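Local coordinates for protein monoglyceride lipase (Saccharomyces cerevisiae, PDB 4ZWN) that hydrolyses monoacylglycerols to free fatty acids and glycerol, preferring monounsaturated ones, and also takes part in the breakdown of fatty acid ethyl esters, at residues Leu151-Ser164 / Tyr253-Ile266. The protein carries 2 engineered substitutions. Sequence-based numbering, arbitrary orientation.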
loop_
_atom_site.group_PDB
_atom_site.type_symbol
_atom_site.label_atom_id
_atom_site.label_comp_id
_atom_site.label_asym_id
_atom_site.label_seq_id
_atom_site.Cartn_x
_atom_site.Cartn_y
_atom_site.Cartn_z
ATOM N N LEU A 151 -5.101 6.181 -3.102
ATOM C CA LEU A 151 -6.379 6.844 -3.345
ATOM C C LEU A 151 -6.190 8.336 -3.594
ATOM O O LEU A 151 -6.932 8.942 -4.367
ATOM C CB LEU A 151 -7.335 6.620 -2.172
ATOM C CG LEU A 151 -7.752 5.167 -1.933
ATOM C CD1 LEU A 151 -8.724 5.077 -0.770
ATOM C CD2 LEU A 151 -8.358 4.564 -3.194
ATOM N N ASN A 152 -5.191 8.927 -2.944
ATOM C CA ASN A 152 -4.894 10.338 -3.154
ATOM C C ASN A 152 -4.252 10.595 -4.515
ATOM O O ASN A 152 -4.529 11.612 -5.149
ATOM C CB ASN A 152 -3.993 10.874 -2.041
ATOM C CG ASN A 152 -4.783 11.373 -0.843
ATOM O OD1 ASN A 152 -5.366 12.457 -0.880
ATOM N ND2 ASN A 152 -4.806 10.587 0.224
ATOM N N TYR A 153 -3.401 9.672 -4.963
ATOM C CA TYR A 153 -2.780 9.805 -6.276
ATOM C C TYR A 153 -3.851 9.860 -7.357
ATOM O O TYR A 153 -3.712 10.584 -8.342
ATOM C CB TYR A 153 -1.805 8.657 -6.556
ATOM C CG TYR A 153 -0.984 8.876 -7.812
ATOM C CD1 TYR A 153 0.226 9.561 -7.763
ATOM C CD2 TYR A 153 -1.428 8.416 -9.048
ATOM C CE1 TYR A 153 0.977 9.771 -8.911
ATOM C CE2 TYR A 153 -0.685 8.622 -10.199
ATOM C CZ TYR A 153 0.514 9.301 -10.126
ATOM O OH TYR A 153 1.253 9.508 -11.269
ATOM N N ALA A 154 -4.926 9.104 -7.156
ATOM C CA ALA A 154 -6.059 9.115 -8.077
ATOM C C ALA A 154 -6.712 10.499 -8.165
ATOM O O ALA A 154 -7.418 10.797 -9.126
ATOM C CB ALA A 154 -7.086 8.074 -7.659
ATOM N N CYS A 155 -6.472 11.340 -7.163
ATOM C CA CYS A 155 -7.039 12.683 -7.144
ATOM C C CYS A 155 -6.030 13.747 -7.573
ATOM O O CYS A 155 -6.407 14.778 -8.130
ATOM C CB CYS A 155 -7.571 13.019 -5.750
ATOM S SG CYS A 155 -8.861 11.908 -5.141
ATOM N N GLN A 156 -4.750 13.491 -7.322
ATOM C CA GLN A 156 -3.732 14.524 -7.478
ATOM C C GLN A 156 -2.558 14.117 -8.365
ATOM O O GLN A 156 -1.720 14.952 -8.701
ATOM C CB GLN A 156 -3.200 14.936 -6.105
ATOM C CG GLN A 156 -2.280 13.911 -5.469
ATOM C CD GLN A 156 -1.845 14.308 -4.076
ATOM O OE1 GLN A 156 -2.638 14.282 -3.137
ATOM N NE2 GLN A 156 -0.581 14.687 -3.937
ATOM N N GLY A 157 -2.494 12.843 -8.736
ATOM C CA GLY A 157 -1.378 12.330 -9.512
ATOM C C GLY A 157 -1.229 12.963 -10.883
ATOM O O GLY A 157 -2.218 13.263 -11.552
ATOM N N LYS A 158 0.016 13.164 -11.303
ATOM C CA LYS A 158 0.298 13.736 -12.614
ATOM C C LYS A 158 -0.190 12.829 -13.732
ATOM O O LYS A 158 -0.585 13.296 -14.800
ATOM C CB LYS A 158 1.791 13.992 -12.778
ATOM C CG LYS A 158 2.184 15.451 -12.696
ATOM C CD LYS A 158 3.680 15.598 -12.875
ATOM C CE LYS A 158 4.133 14.953 -14.174
ATOM N NZ LYS A 158 5.611 14.789 -14.223
ATOM N N HIS A 159 -0.155 11.527 -13.478
ATOM C CA HIS A 159 -0.587 10.546 -14.462
ATOM C C HIS A 159 -1.789 9.761 -13.954
ATOM O O HIS A 159 -1.932 8.573 -14.242
ATOM C CB HIS A 159 0.565 9.604 -14.803
ATOM C CG HIS A 159 1.825 10.315 -15.184
ATOM N ND1 HIS A 159 2.092 10.717 -16.476
ATOM C CD2 HIS A 159 2.887 10.710 -14.441
ATOM C CE1 HIS A 159 3.266 11.322 -16.512
ATOM N NE2 HIS A 159 3.767 11.333 -15.290
ATOM N N LYS A 160 -2.656 10.438 -13.206
ATOM C CA LYS A 160 -3.835 9.796 -12.629
ATOM C C LYS A 160 -4.809 9.287 -13.693
ATOM O O LYS A 160 -5.525 8.314 -13.463
ATOM C CB LYS A 160 -4.560 10.758 -11.678
ATOM C CG LYS A 160 -5.131 12.004 -12.336
ATOM C CD LYS A 160 -5.846 12.874 -11.313
ATOM C CE LYS A 160 -6.395 14.144 -11.940
ATOM N NZ LYS A 160 -7.058 15.012 -10.929
ATOM N N ASN A 161 -4.832 9.936 -14.854
ATOM C CA ASN A 161 -5.732 9.528 -15.931
ATOM C C ASN A 161 -5.118 8.442 -16.809
ATOM O O ASN A 161 -5.762 7.931 -17.725
ATOM C CB ASN A 161 -6.122 10.734 -16.789
ATOM C CG ASN A 161 -6.893 11.783 -16.008
ATOM O OD1 ASN A 161 -6.437 12.917 -15.853
ATOM N ND2 ASN A 161 -8.068 11.411 -15.513
ATOM N N GLU A 162 -3.869 8.093 -16.523
ATOM C CA GLU A 162 -3.164 7.083 -17.298
ATOM C C GLU A 162 -3.126 5.745 -16.561
ATOM O O GLU A 162 -2.882 4.702 -17.167
ATOM C CB GLU A 162 -1.747 7.560 -17.620
ATOM C CG GLU A 162 -1.716 8.899 -18.336
ATOM C CD GLU A 162 -0.320 9.468 -18.460
ATOM O OE1 GLU A 162 0.599 8.720 -18.860
ATOM O OE2 GLU A 162 -0.143 10.666 -18.149
ATOM N N ILE A 163 -3.363 5.783 -15.253
ATOM C CA ILE A 163 -3.448 4.562 -14.461
ATOM C C ILE A 163 -4.730 3.817 -14.814
ATOM O O ILE A 163 -5.808 4.411 -14.879
ATOM C CB ILE A 163 -3.411 4.854 -12.948
ATOM C CG1 ILE A 163 -2.157 5.655 -12.595
ATOM C CG2 ILE A 163 -3.450 3.559 -12.150
ATOM C CD1 ILE A 163 -0.867 4.955 -12.964
ATOM N N SER A 164 -4.606 2.517 -15.048
ATOM C CA SER A 164 -5.722 1.718 -15.537
ATOM C C SER A 164 -6.709 1.353 -14.439
ATOM O O SER A 164 -7.859 1.031 -14.723
ATOM C CB SER A 164 -5.204 0.448 -16.213
ATOM O OG SER A 164 -4.553 0.762 -17.429
ATOM N N TYR A 253 -13.853 17.572 -2.525
ATOM C CA TYR A 253 -12.531 17.368 -3.096
ATOM C C TYR A 253 -12.479 16.110 -3.954
ATOM O O TYR A 253 -11.905 16.110 -5.044
ATOM C CB TYR A 253 -11.481 17.285 -1.992
ATOM C CG TYR A 253 -10.102 16.960 -2.506
ATOM C CD1 TYR A 253 -9.301 17.945 -3.065
ATOM C CD2 TYR A 253 -9.598 15.668 -2.432
ATOM C CE1 TYR A 253 -8.037 17.653 -3.541
ATOM C CE2 TYR A 253 -8.334 15.365 -2.903
ATOM C CZ TYR A 253 -7.558 16.361 -3.456
ATOM O OH TYR A 253 -6.299 16.064 -3.925
ATOM N N ILE A 254 -13.087 15.039 -3.455
ATOM C CA ILE A 254 -13.058 13.762 -4.148
ATOM C C ILE A 254 -13.838 13.824 -5.457
ATOM O O ILE A 254 -13.323 13.442 -6.506
ATOM C CB ILE A 254 -13.617 12.633 -3.258
ATOM C CG1 ILE A 254 -12.779 12.519 -1.981
ATOM C CG2 ILE A 254 -13.633 11.315 -4.020
ATOM C CD1 ILE A 254 -13.237 11.442 -1.030
ATOM N N GLN A 255 -15.072 14.322 -5.395
ATOM C CA GLN A 255 -15.920 14.412 -6.581
ATOM C C GLN A 255 -15.285 15.249 -7.688
ATOM O O GLN A 255 -15.450 14.955 -8.869
ATOM C CB GLN A 255 -17.290 15.000 -6.226
ATOM C CG GLN A 255 -18.160 14.115 -5.354
ATOM C CD GLN A 255 -17.928 14.337 -3.877
ATOM O OE1 GLN A 255 -16.883 14.846 -3.470
ATOM N NE2 GLN A 255 -18.907 13.960 -3.062
ATOM N N LYS A 256 -14.555 16.290 -7.301
ATOM C CA LYS A 256 -14.001 17.234 -8.266
ATOM C C LYS A 256 -12.680 16.782 -8.880
ATOM O O LYS A 256 -12.401 17.082 -10.039
ATOM C CB LYS A 256 -13.806 18.604 -7.611
ATOM C CG LYS A 256 -15.095 19.319 -7.244
ATOM C CD LYS A 256 -14.797 20.656 -6.581
ATOM C CE LYS A 256 -16.064 21.325 -6.077
ATOM N NZ LYS A 256 -15.760 22.624 -5.421
ATOM N N ASN A 257 -11.868 16.064 -8.113
ATOM C CA ASN A 257 -10.502 15.779 -8.544
ATOM C C ASN A 257 -10.218 14.317 -8.890
ATOM O O ASN A 257 -9.206 14.016 -9.526
ATOM C CB ASN A 257 -9.520 16.243 -7.469
ATOM C CG ASN A 257 -9.595 17.734 -7.225
ATOM O OD1 ASN A 257 -8.947 18.519 -7.918
ATOM N ND2 ASN A 257 -10.391 18.136 -6.241
ATOM N N PHE A 258 -11.097 13.412 -8.474
ATOM C CA PHE A 258 -10.904 11.997 -8.771
ATOM C C PHE A 258 -10.895 11.771 -10.279
ATOM O O PHE A 258 -11.781 12.253 -10.985
ATOM C CB PHE A 258 -11.993 11.147 -8.117
ATOM C CG PHE A 258 -11.708 9.675 -8.153
ATOM C CD1 PHE A 258 -10.991 9.069 -7.132
ATOM C CD2 PHE A 258 -12.151 8.897 -9.210
ATOM C CE1 PHE A 258 -10.723 7.715 -7.166
ATOM C CE2 PHE A 258 -11.882 7.543 -9.251
ATOM C CZ PHE A 258 -11.169 6.951 -8.228
ATOM N N ALA A 259 -9.886 11.049 -10.760
ATOM C CA ALA A 259 -9.739 10.763 -12.186
ATOM C C ALA A 259 -11.021 10.170 -12.751
ATOM O O ALA A 259 -11.474 9.113 -12.307
ATOM C CB ALA A 259 -8.567 9.825 -12.422
ATOM N N LYS A 260 -11.596 10.866 -13.730
ATOM C CA LYS A 260 -12.936 10.574 -14.233
ATOM C C LYS A 260 -13.127 9.121 -14.653
ATOM O O LYS A 260 -12.430 8.618 -15.534
ATOM C CB LYS A 260 -13.270 11.498 -15.410
ATOM C CG LYS A 260 -14.713 11.396 -15.896
ATOM C CD LYS A 260 -15.070 12.566 -16.800
ATOM C CE LYS A 260 -16.498 12.465 -17.312
ATOM N NZ LYS A 260 -16.681 11.316 -18.240
ATOM N N ASP A 261 -14.069 8.458 -13.985
ATOM C CA ASP A 261 -14.511 7.112 -14.346
ATOM C C ASP A 261 -13.394 6.065 -14.345
ATOM O O ASP A 261 -13.444 5.096 -15.103
ATOM C CB ASP A 261 -15.191 7.136 -15.720
ATOM C CG ASP A 261 -16.455 7.984 -15.735
ATOM O OD1 ASP A 261 -17.221 7.929 -14.750
ATOM O OD2 ASP A 261 -16.677 8.706 -16.733
ATOM N N LYS A 262 -12.389 6.254 -13.498
ATOM C CA LYS A 262 -11.364 5.231 -13.327
ATOM C C LYS A 262 -11.849 4.186 -12.333
ATOM O O LYS A 262 -12.382 4.531 -11.276
ATOM C CB LYS A 262 -10.045 5.843 -12.857
ATOM C CG LYS A 262 -9.313 6.634 -13.925
ATOM C CD LYS A 262 -8.816 5.730 -15.040
ATOM C CE LYS A 262 -8.028 6.523 -16.063
ATOM N NZ LYS A 262 -7.485 5.649 -17.133
ATOM N N PRO A 263 -11.682 2.900 -12.674
ATOM C CA PRO A 263 -12.130 1.813 -11.796
ATOM C C PRO A 263 -11.446 1.828 -10.429
ATOM O O PRO A 263 -10.221 1.921 -10.342
ATOM C CB PRO A 263 -11.771 0.544 -12.582
ATOM C CG PRO A 263 -10.797 0.975 -13.614
ATOM C CD PRO A 263 -11.115 2.398 -13.935
ATOM N N VAL A 264 -12.252 1.756 -9.374
ATOM C CA VAL A 264 -11.750 1.710 -8.005
ATOM C C VAL A 264 -12.274 0.486 -7.288
ATOM O O VAL A 264 -13.433 0.105 -7.464
ATOM C CB VAL A 264 -12.173 2.943 -7.175
ATOM C CG1 VAL A 264 -10.971 3.520 -6.437
ATOM C CG2 VAL A 264 -12.862 3.976 -8.042
ATOM N N ILE A 265 -11.434 -0.130 -6.471
ATOM C CA ILE A 265 -11.926 -1.150 -5.570
ATOM C C ILE A 265 -11.128 -1.089 -4.270
ATOM O O ILE A 265 -9.899 -0.992 -4.270
ATOM C CB ILE A 265 -11.861 -2.565 -6.191
ATOM C CG1 ILE A 265 -12.558 -3.601 -5.297
ATOM C CG2 ILE A 265 -10.433 -2.986 -6.528
ATOM C CD1 ILE A 265 -12.938 -4.888 -6.013
ATOM N N ILE A 266 -11.846 -1.087 -3.154
ATOM C CA ILE A 266 -11.202 -1.106 -1.851
ATOM C C ILE A 266 -11.475 -2.432 -1.160
ATOM O O ILE A 266 -12.637 -2.894 -1.117
ATOM C CB ILE A 266 -11.666 0.062 -0.956
ATOM C CG1 ILE A 266 -11.150 1.406 -1.512
ATOM C CG2 ILE A 266 -11.164 -0.134 0.468
ATOM C CD1 ILE A 266 -11.618 2.644 -0.746
HETATM O O HOH W 1 -5.092 14.107 -3.126
HETATM O O HOH W 2 -9.821 9.287 -16.135
#
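C155 wedges its side chain between two aromatic rings, CB lying obliquely against the Y253 ring, 3.8 Å from CE2, while SG meets the edge of the F258 ring, 4.1 Å from CD1. Y253 carries CG anti to its own N (chi1 175°), which brings the ring to C155 and its OH to Q156 CB. A154 adds its methyl obliquely to the F258 ring. Near the ends of both helices C155 O and N257 O come close as two acceptors; K160 settles this by reaching in with an extended chain. Its NZ bonds N257 O at 2.8 Å, in the carbonyl plane on a lone pair, and C155 O at 2.9 Å from above that carbonyl's plane, so one ammonium grips both helix ends. The backbone is tied directly as well: A259 N donates to A154 O at 3.0 Å, and the A259 methyl packs against CG and O of K160 and ND2 of N161. K262, bent at chi2 (-67°), folds its chain back toward the backbone of 161-163, where NZ bonds N161 O at 2.9 Å and I163 O at 3.1 Å, each from above the carbonyl plane. A methionine in its place would probably leave those two carbonyls without their shared donor and the backbone of 161-163 less firmly fixed to the 259-262 turn. At the other end, the L151 and I266 side chains cross at about a right angle, their CD1 atoms 3.8 Å apart. Apolar packing and lysine-to-carbonyl bonds thus join two parts of the alpha/beta-hydrolase fold: the C-terminal half of helix 145-156, which follows the nucleophile elbow, and the link to strand 165-169 rest on short helix 253-257 and the lead-in to the adjacent parallel strand 264-269, with L151 and I266 both touching F283 of helix 277-286 and Y153 turned to helix 113-134.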